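Local structure of helix-turn-helix transcriptional regulator (Pseudomonas aeruginosa, 5XHX) at residues Q84-R92 with F100-F110. The protein probably binds DNA as a LuxR-family transcriptional regulator, this chain being its N-terminal ligand-binding domain without the DNA-binding helix-turn-helix part. Residues are numbered along the deposited sequence; the frame is centred on the assembly and turned at random.
Sequences QDPFYQVSR and FHLADIVSEDF
Ile105 reaches from the weakly bonded helical segment 102-105 into the flank of helix 86-92, where Pro86, Phe87 and Val90 receive it. Followed outward from CB, its side chain divides: CG2 meets Val90 CG2 at 4.0 Å, CG1 lies against Pro86 CB, and CD1 ends over a face of the Phe87 ring. In that CH-pi contact CD1 lies almost on the ring normal, 12° off it and 3.5 Å from the centroid. Two torsions account for it: CG1 sits between the backbone N and the carbonyl carbon (chi1 70°), and the chain then runs extended to CD1 (chi2 172°). The edge of the same Phe87 ring has two polar neighbours in its plane, Phe100 O from across the contact, 3.6 Å from Phe87 CE1, and Asp85 OD1 from the helix's own cap.

A second CH-pi contact lies at the strand end, where Val90 CG2 stands over Phe100, 3.9 Å from the ring centroid and displaced toward the rim at CE1. At the other end Pro86 CD approaches Phe110 CE1 to 3.5 Å, the two side chains crossing at about a right angle. Asp85 caps the helix, its OD1 accepting from Phe87 N at 2.8 Å, while OD2 is hydrogen-bonded to Tyr77 OH.

The contact packs helix 86-92 against residues following 98-101, the outermost strand, within this chain, of the domain's five-stranded antiparallel sheet. With 426 Å² buried and no direct hydrogen bond between the segments, adhesion must be mainly apolar, supplemented by one water donating to both Pro86 O and Ile105 O.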
loop_
_atom_site.group_PDB
_atom_site.type_symbol
_atom_site.label_atom_id
_atom_site.label_comp_id
_atom_site.label_asym_id
_atom_site.label_seq_id
_atom_site.Cartn_x
_atom_site.Cartn_y
_atom_site.Cartn_z
ATOM N N GLN A 84 -18.016 17.843 -21.170
ATOM C CA GLN A 84 -18.675 16.857 -22.029
ATOM C C GLN A 84 -18.132 15.447 -21.810
ATOM O O GLN A 84 -18.549 14.509 -22.507
ATOM C CB GLN A 84 -18.496 17.244 -23.513
ATOM C CG GLN A 84 -18.994 18.685 -23.861
ATOM C CD GLN A 84 -18.309 19.265 -25.110
ATOM O OE1 GLN A 84 -17.893 18.526 -26.014
ATOM N NE2 GLN A 84 -18.213 20.592 -25.171
ATOM N N ASP A 85 -17.194 15.282 -20.888
ATOM C CA ASP A 85 -16.636 13.960 -20.628
ATOM C C ASP A 85 -17.640 13.191 -19.785
ATOM O O ASP A 85 -17.908 13.578 -18.637
ATOM C CB ASP A 85 -15.291 14.085 -19.923
ATOM C CG ASP A 85 -14.622 12.722 -19.648
ATOM O OD1 ASP A 85 -15.275 11.673 -19.792
ATOM O OD2 ASP A 85 -13.446 12.732 -19.237
ATOM N N PRO A 86 -18.215 12.106 -20.310
ATOM C CA PRO A 86 -19.168 11.318 -19.500
ATOM C C PRO A 86 -18.602 10.889 -18.151
ATOM O O PRO A 86 -19.358 10.737 -17.181
ATOM C CB PRO A 86 -19.499 10.114 -20.402
ATOM C CG PRO A 86 -18.459 10.092 -21.478
ATOM C CD PRO A 86 -17.970 11.519 -21.638
ATOM N N PHE A 87 -17.283 10.753 -18.040
ATOM C CA PHE A 87 -16.704 10.354 -16.761
ATOM C C PHE A 87 -16.659 11.509 -15.767
ATOM O O PHE A 87 -16.705 11.273 -14.551
ATOM C CB PHE A 87 -15.315 9.761 -16.983
ATOM C CG PHE A 87 -15.362 8.375 -17.568
ATOM C CD1 PHE A 87 -15.573 7.279 -16.739
ATOM C CD2 PHE A 87 -15.253 8.168 -18.941
ATOM C CE1 PHE A 87 -15.634 5.987 -17.268
ATOM C CE2 PHE A 87 -15.332 6.865 -19.479
ATOM C CZ PHE A 87 -15.517 5.786 -18.634
ATOM N N TYR A 88 -16.588 12.757 -16.245
ATOM C CA TYR A 88 -16.761 13.877 -15.320
ATOM C C TYR A 88 -18.196 13.939 -14.818
ATOM O O TYR A 88 -18.439 14.124 -13.624
ATOM C CB TYR A 88 -16.388 15.205 -15.972
ATOM C CG TYR A 88 -16.986 16.377 -15.207
ATOM C CD1 TYR A 88 -16.455 16.764 -13.975
ATOM C CD2 TYR A 88 -18.099 17.051 -15.681
ATOM C CE1 TYR A 88 -16.990 17.823 -13.258
ATOM C CE2 TYR A 88 -18.657 18.134 -14.957
ATOM C CZ TYR A 88 -18.088 18.501 -13.746
ATOM O OH TYR A 88 -18.592 19.537 -13.001
ATOM N N GLN A 89 -19.162 13.784 -15.720
ATOM C CA GLN A 89 -20.559 13.906 -15.325
ATOM C C GLN A 89 -20.953 12.827 -14.313
ATOM O O GLN A 89 -21.704 13.098 -13.368
ATOM C CB GLN A 89 -21.456 13.855 -16.568
ATOM C CG GLN A 89 -21.338 15.102 -17.488
ATOM C CD GLN A 89 -21.825 16.426 -16.840
ATOM O OE1 GLN A 89 -22.564 16.422 -15.846
ATOM N NE2 GLN A 89 -21.421 17.566 -17.429
ATOM N N VAL A 90 -20.452 11.599 -14.490
ATOM C CA VAL A 90 -20.767 10.538 -13.534
ATOM C C VAL A 90 -20.146 10.841 -12.166
ATOM O O VAL A 90 -20.704 10.464 -11.123
ATOM C CB VAL A 90 -20.333 9.165 -14.102
ATOM C CG1 VAL A 90 -18.881 8.864 -13.753
ATOM C CG2 VAL A 90 -21.258 8.034 -13.627
ATOM N N SER A 91 -19.017 11.556 -12.130
ATOM C CA SER A 91 -18.455 11.947 -10.843
ATOM C C SER A 91 -19.359 12.933 -10.105
ATOM O O SER A 91 -19.318 13.003 -8.876
ATOM C CB SER A 91 -17.057 12.542 -11.025
ATOM O OG SER A 91 -17.098 13.914 -11.402
ATOM N N ARG A 92 -20.174 13.703 -10.824
ATOM C CA ARG A 92 -21.101 14.620 -10.165
ATOM C C ARG A 92 -22.386 13.920 -9.754
ATOM O O ARG A 92 -22.996 14.297 -8.750
ATOM C CB ARG A 92 -21.437 15.803 -11.088
ATOM C CG ARG A 92 -20.225 16.599 -11.588
ATOM C CD ARG A 92 -19.414 17.222 -10.444
ATOM N NE ARG A 92 -18.369 16.320 -9.933
ATOM C CZ ARG A 92 -17.629 16.563 -8.853
ATOM N NH1 ARG A 92 -17.824 17.687 -8.154
ATOM N NH2 ARG A 92 -16.699 15.684 -8.463
ATOM N N PHE A 100 -16.542 2.502 -13.335
ATOM C CA PHE A 100 -17.453 2.862 -14.406
ATOM C C PHE A 100 -16.882 2.449 -15.758
ATOM O O PHE A 100 -15.695 2.630 -16.018
ATOM C CB PHE A 100 -17.766 4.374 -14.357
ATOM C CG PHE A 100 -18.530 4.787 -13.116
ATOM C CD1 PHE A 100 -19.902 4.577 -13.022
ATOM C CD2 PHE A 100 -17.872 5.345 -12.042
ATOM C CE1 PHE A 100 -20.603 4.943 -11.869
ATOM C CE2 PHE A 100 -18.566 5.713 -10.885
ATOM C CZ PHE A 100 -19.924 5.522 -10.804
ATOM N N HIS A 101 -17.749 1.901 -16.604
ATOM C CA HIS A 101 -17.427 1.480 -17.963
ATOM C C HIS A 101 -18.164 2.393 -18.940
ATOM O O HIS A 101 -19.365 2.634 -18.783
ATOM C CB HIS A 101 -17.831 0.013 -18.181
ATOM C CG HIS A 101 -17.297 -0.593 -19.446
ATOM N ND1 HIS A 101 -17.779 -1.778 -19.959
ATOM C CD2 HIS A 101 -16.321 -0.185 -20.296
ATOM C CE1 HIS A 101 -17.131 -2.071 -21.073
ATOM N NE2 HIS A 101 -16.241 -1.122 -21.299
ATOM N N LEU A 102 -17.436 2.889 -19.943
ATOM C CA LEU A 102 -17.933 3.901 -20.878
ATOM C C LEU A 102 -19.373 3.667 -21.344
ATOM O O LEU A 102 -20.240 4.538 -21.191
ATOM C CB LEU A 102 -16.993 3.969 -22.089
ATOM C CG LEU A 102 -17.443 4.961 -23.170
ATOM C CD1 LEU A 102 -17.371 6.410 -22.623
ATOM C CD2 LEU A 102 -16.605 4.807 -24.423
ATOM N N ALA A 103 -19.645 2.483 -21.904
ATOM C CA ALA A 103 -20.958 2.204 -22.488
ATOM C C ALA A 103 -22.104 2.376 -21.497
ATOM O O ALA A 103 -23.223 2.709 -21.902
ATOM C CB ALA A 103 -20.990 0.788 -23.063
ATOM N N ASP A 104 -21.855 2.179 -20.200
ATOM C CA ASP A 104 -22.917 2.295 -19.203
ATOM C C ASP A 104 -23.277 3.741 -18.834
ATOM O O ASP A 104 -24.311 3.953 -18.188
ATOM C CB ASP A 104 -22.520 1.543 -17.917
ATOM C CG ASP A 104 -22.408 0.024 -18.122
ATOM O OD1 ASP A 104 -23.106 -0.527 -18.993
ATOM O OD2 ASP A 104 -21.620 -0.617 -17.391
ATOM N N ILE A 105 -22.473 4.739 -19.214
ATOM C CA ILE A 105 -22.608 6.087 -18.666
ATOM C C ILE A 105 -22.759 7.170 -19.723
ATOM O O ILE A 105 -22.861 8.348 -19.370
ATOM C CB ILE A 105 -21.423 6.439 -17.742
ATOM C CG1 ILE A 105 -20.142 6.602 -18.578
ATOM C CG2 ILE A 105 -21.273 5.389 -16.629
ATOM C CD1 ILE A 105 -18.959 7.149 -17.786
ATOM N N VAL A 106 -22.740 6.838 -20.992
ATOM C CA VAL A 106 -22.849 7.866 -22.021
ATOM C C VAL A 106 -24.298 8.311 -22.192
ATOM O O VAL A 106 -25.254 7.569 -21.916
ATOM C CB VAL A 106 -22.259 7.363 -23.354
ATOM C CG1 VAL A 106 -20.754 7.320 -23.278
ATOM C CG2 VAL A 106 -22.813 5.990 -23.713
ATOM N N SER A 107 -24.460 9.557 -22.634
ATOM C CA SER A 107 -25.705 10.009 -23.232
ATOM C C SER A 107 -25.770 9.515 -24.672
ATOM O O SER A 107 -24.796 9.002 -25.222
ATOM C CB SER A 107 -25.799 11.534 -23.205
ATOM O OG SER A 107 -25.481 12.048 -21.925
ATOM N N GLU A 108 -26.932 9.695 -25.302
ATOM C CA GLU A 108 -27.079 9.253 -26.687
ATOM C C GLU A 108 -26.350 10.168 -27.665
ATOM O O GLU A 108 -25.814 9.684 -28.672
ATOM C CB GLU A 108 -28.561 9.141 -27.047
ATOM C CG GLU A 108 -29.225 7.880 -26.511
ATOM C CD GLU A 108 -29.048 6.682 -27.435
ATOM O OE1 GLU A 108 -29.814 5.698 -27.308
ATOM O OE2 GLU A 108 -28.147 6.732 -28.314
ATOM N N ASP A 109 -26.283 11.470 -27.373
ATOM C CA ASP A 109 -25.543 12.423 -28.192
ATOM C C ASP A 109 -24.060 12.504 -27.822
ATOM O O ASP A 109 -23.405 13.505 -28.145
ATOM C CB ASP A 109 -26.183 13.813 -28.098
ATOM C CG ASP A 109 -26.002 14.456 -26.731
ATOM O OD1 ASP A 109 -26.161 15.692 -26.632
ATOM O OD2 ASP A 109 -25.694 13.736 -25.757
ATOM N N PHE A 110 -23.525 11.483 -27.141
ATOM C CA PHE A 110 -22.102 11.478 -26.804
ATOM C C PHE A 110 -21.247 11.600 -28.060
ATOM O O PHE A 110 -20.330 12.424 -28.125
ATOM C CB PHE A 110 -21.745 10.205 -26.025
ATOM C CG PHE A 110 -20.255 9.994 -25.843
ATOM C CD1 PHE A 110 -19.473 10.951 -25.205
ATOM C CD2 PHE A 110 -19.644 8.839 -26.306
ATOM C CE1 PHE A 110 -18.101 10.757 -25.034
ATOM C CE2 PHE A 110 -18.283 8.635 -26.138
ATOM C CZ PHE A 110 -17.506 9.600 -25.505
HETATM O O HOH W 1 -22.229 10.300 -17.433
#